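Local coordinates for putative NAD(P)H-flavin oxidoreductase (Neisseria meningitidis serogroup A / serotype 4A, PDB 6WT2), which probably reduces nitro compounds such as chloramphenicol as an FMN-dependent, NAD(P)H-using oxidoreductase of the nitroreductase family, at residues E104-R108 with R109-E113. Residues are numbered along the deposited sequence; the frame is centred on the assembly and turned at random.
Sequences ESLKR and RGVTE. With NIO (nicotinic acid), chain E; FMN (flavin mononucleotide), chain K.
Leu106 O accepts two weak backbone bonds from the chain that follows, from Arg109 N (3.2 Å) and Val111 N (3.4 Å). Arg109 N is shared, its straighter bond running to Ser105 O at 3.1 Å in the usual helical pattern. Gly110 N turns back instead to Lys107 O, 2.9 Å away, and approaches from well above that carbonyl plane. The bonds from Val111 N to Leu106 O and from Gly110 N to Lys107 O are the two that define a Schellman motif. Gly110 adopts positive phi (87°), a conformation suited to glycine, and there the chain leaves the helix.

Apolar side chains close over the turn. Leu106 CG lies anti to the backbone N (chi1 175°), and Leu106 CD1 meets Val111 CB at 3.6 Å, with Val111 CG2 just beyond; both residues also rest on Ser120 of helix 114-131. On the exposed flank, Thr112 CG2 touches Lys107 CB, the two side chains crossing at about a right angle.

Arg109 leads from this turn to the ligands. The side chain starts beside its own backbone N (chi1 -56°), carries CG past the outer end of the Ser105 carbonyl and bends at chi3, presenting the edge of the guanidinium to nicotinic acid. Arg109 NH1 and NH2 both donate to O2 of nicotinic acid, at 3.0 and 3.1 Å; this fork restricts rotation of the group, and NH1 is bonded to Tyr124 OH as well. FMN O4' sits over one guanidinium face. Arg108 heads elsewhere, its NE forming a salt bridge with Glu53. The FMN is also bound by Arg23 and Arg214 of the second subunit. The Schellman motif ending helix 100-108 thus adjoins an FMN site built from both subunits, as in nitroreductase-family dimers.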
loop_
_atom_site.group_PDB
_atom_site.type_symbol
_atom_site.label_atom_id
_atom_site.label_comp_id
_atom_site.label_asym_id
_atom_site.label_seq_id
_atom_site.Cartn_x
_atom_site.Cartn_y
_atom_site.Cartn_z
ATOM N N GLU A 104 12.517 17.207 -8.740
ATOM C CA GLU A 104 11.292 17.976 -8.555
ATOM C C GLU A 104 10.628 17.651 -7.221
ATOM O O GLU A 104 10.150 18.556 -6.522
ATOM C CB GLU A 104 10.337 17.722 -9.731
ATOM C CG GLU A 104 9.019 18.502 -9.693
ATOM C CD GLU A 104 9.148 19.974 -10.128
ATOM O OE1 GLU A 104 10.284 20.504 -10.247
ATOM O OE2 GLU A 104 8.091 20.607 -10.355
ATOM N N SER A 105 10.597 16.364 -6.838
ATOM C CA SER A 105 9.967 16.004 -5.576
ATOM C C SER A 105 10.750 16.558 -4.396
ATOM O O SER A 105 10.151 16.960 -3.396
ATOM C CB SER A 105 9.809 14.482 -5.461
ATOM O OG SER A 105 11.063 13.840 -5.282
ATOM N N LEU A 106 12.077 16.646 -4.524
ATOM C CA LEU A 106 12.908 17.211 -3.465
ATOM C C LEU A 106 12.646 18.699 -3.274
ATOM O O LEU A 106 12.589 19.185 -2.141
ATOM C CB LEU A 106 14.380 16.982 -3.788
ATOM C CG LEU A 106 15.332 17.650 -2.798
ATOM C CD1 LEU A 106 15.047 17.152 -1.399
ATOM C CD2 LEU A 106 16.789 17.376 -3.164
ATOM N N LYS A 107 12.526 19.453 -4.368
ATOM C CA LYS A 107 12.185 20.857 -4.222
ATOM C C LYS A 107 10.801 21.020 -3.611
ATOM O O LYS A 107 10.566 21.969 -2.857
ATOM C CB LYS A 107 12.282 21.559 -5.578
ATOM C CG LYS A 107 13.680 21.452 -6.176
ATOM C CD LYS A 107 13.899 22.424 -7.310
ATOM C CE LYS A 107 13.329 21.928 -8.611
ATOM N NZ LYS A 107 13.935 22.707 -9.770
ATOM N N ARG A 108 9.878 20.104 -3.919
ATOM C CA ARG A 108 8.534 20.176 -3.361
ATOM C C ARG A 108 8.523 19.895 -1.860
ATOM O O ARG A 108 7.584 20.315 -1.172
ATOM C CB ARG A 108 7.611 19.200 -4.101
ATOM C CG ARG A 108 6.117 19.483 -3.962
ATOM C CD ARG A 108 5.298 18.688 -4.994
ATOM N NE ARG A 108 5.576 17.263 -4.889
ATOM C CZ ARG A 108 6.154 16.541 -5.842
ATOM N NH1 ARG A 108 6.491 17.105 -7.007
ATOM N NH2 ARG A 108 6.372 15.248 -5.630
ATOM N N ARG A 109 9.542 19.194 -1.339
ATOM C CA ARG A 109 9.740 19.077 0.106
ATOM C C ARG A 109 10.277 20.355 0.729
ATOM O O ARG A 109 10.446 20.407 1.950
ATOM C CB ARG A 109 10.703 17.938 0.433
ATOM C CG ARG A 109 10.296 16.603 -0.109
ATOM C CD ARG A 109 11.173 15.502 0.463
ATOM N NE ARG A 109 10.878 15.251 1.873
ATOM C CZ ARG A 109 11.415 14.264 2.589
ATOM N NH1 ARG A 109 12.300 13.441 2.041
ATOM N NH2 ARG A 109 11.073 14.110 3.860
ATOM N N GLY A 110 10.566 21.383 -0.067
ATOM C CA GLY A 110 11.113 22.609 0.473
ATOM C C GLY A 110 12.615 22.638 0.603
ATOM O O GLY A 110 13.143 23.465 1.361
ATOM N N VAL A 111 13.330 21.772 -0.105
ATOM C CA VAL A 111 14.793 21.791 -0.120
ATOM C C VAL A 111 15.219 22.343 -1.480
ATOM O O VAL A 111 15.190 21.625 -2.485
ATOM C CB VAL A 111 15.387 20.400 0.128
ATOM C CG1 VAL A 111 16.896 20.475 0.227
ATOM C CG2 VAL A 111 14.772 19.764 1.381
ATOM N N THR A 112 15.635 23.607 -1.523
ATOM C CA THR A 112 15.963 24.249 -2.796
ATOM C C THR A 112 17.289 24.981 -2.817
ATOM O O THR A 112 17.750 25.337 -3.909
ATOM C CB THR A 112 14.857 25.237 -3.217
ATOM O OG1 THR A 112 14.726 26.268 -2.230
ATOM C CG2 THR A 112 13.516 24.505 -3.392
ATOM N N GLU A 113 17.900 25.248 -1.673
ATOM C CA GLU A 113 19.241 25.816 -1.663
ATOM C C GLU A 113 20.218 24.781 -2.214
ATOM O O GLU A 113 20.171 23.613 -1.805
ATOM C CB GLU A 113 19.622 26.239 -0.250
ATOM C CG GLU A 113 20.877 27.100 -0.172
ATOM C CD GLU A 113 22.150 26.277 -0.112
ATOM O OE1 GLU A 113 22.172 25.274 0.643
ATOM O OE2 GLU A 113 23.118 26.623 -0.827
HETATM N N NIO E . 15.063 8.223 4.672
HETATM C C1 NIO E . 14.170 9.221 4.604
HETATM C C2 NIO E . 13.008 9.081 3.856
HETATM C C3 NIO E . 12.768 7.899 3.165
HETATM C C4 NIO E . 13.713 6.887 3.240
HETATM C C5 NIO E . 14.859 7.076 4.008
HETATM C C6 NIO E . 12.017 10.211 3.784
HETATM O O1 NIO E . 10.910 9.994 3.252
HETATM O O2 NIO E . 12.332 11.338 4.246
HETATM N N1 FMN K . 10.199 9.508 6.783
HETATM C C2 FMN K . 11.320 9.436 7.553
HETATM O O2 FMN K . 11.612 10.427 8.249
HETATM N N3 FMN K . 12.187 8.409 7.488
HETATM C C4 FMN K . 11.955 7.328 6.719
HETATM O O4 FMN K . 12.703 6.330 6.739
HETATM C C4A FMN K . 10.728 7.306 5.908
HETATM N N5 FMN K . 10.518 6.333 5.002
HETATM C C5A FMN K . 9.342 6.280 4.348
HETATM C C6 FMN K . 8.978 5.090 3.721
HETATM C C7 FMN K . 7.785 5.055 3.019
HETATM C C7M FMN K . 7.376 3.778 2.342
HETATM C C8 FMN K . 6.824 6.180 3.135
HETATM C C8M FMN K . 5.464 6.120 2.489
HETATM C C9 FMN K . 7.188 7.363 3.769
HETATM C C9A FMN K . 8.371 7.405 4.458
HETATM N N10 FMN K . 8.710 8.564 5.185
HETATM C C10 FMN K . 9.899 8.530 5.921
HETATM C "C1'" FMN K . 7.783 9.696 5.290
HETATM C "C2'" FMN K . 7.801 10.552 4.008
HETATM O "O2'" FMN K . 8.972 11.379 3.998
HETATM C "C3'" FMN K . 6.561 11.423 4.008
HETATM O "O3'" FMN K . 5.423 10.568 3.868
HETATM C "C4'" FMN K . 6.550 12.440 2.865
HETATM O "O4'" FMN K . 7.714 13.263 3.010
HETATM C "C5'" FMN K . 5.289 13.292 2.932
HETATM O "O5'" FMN K . 5.134 13.798 4.259
HETATM P P FMN K . 3.746 13.551 5.036
HETATM O O1P FMN K . 2.695 14.109 4.121
HETATM O O2P FMN K . 3.916 14.247 6.355
HETATM O O3P FMN K . 3.725 12.037 5.167
#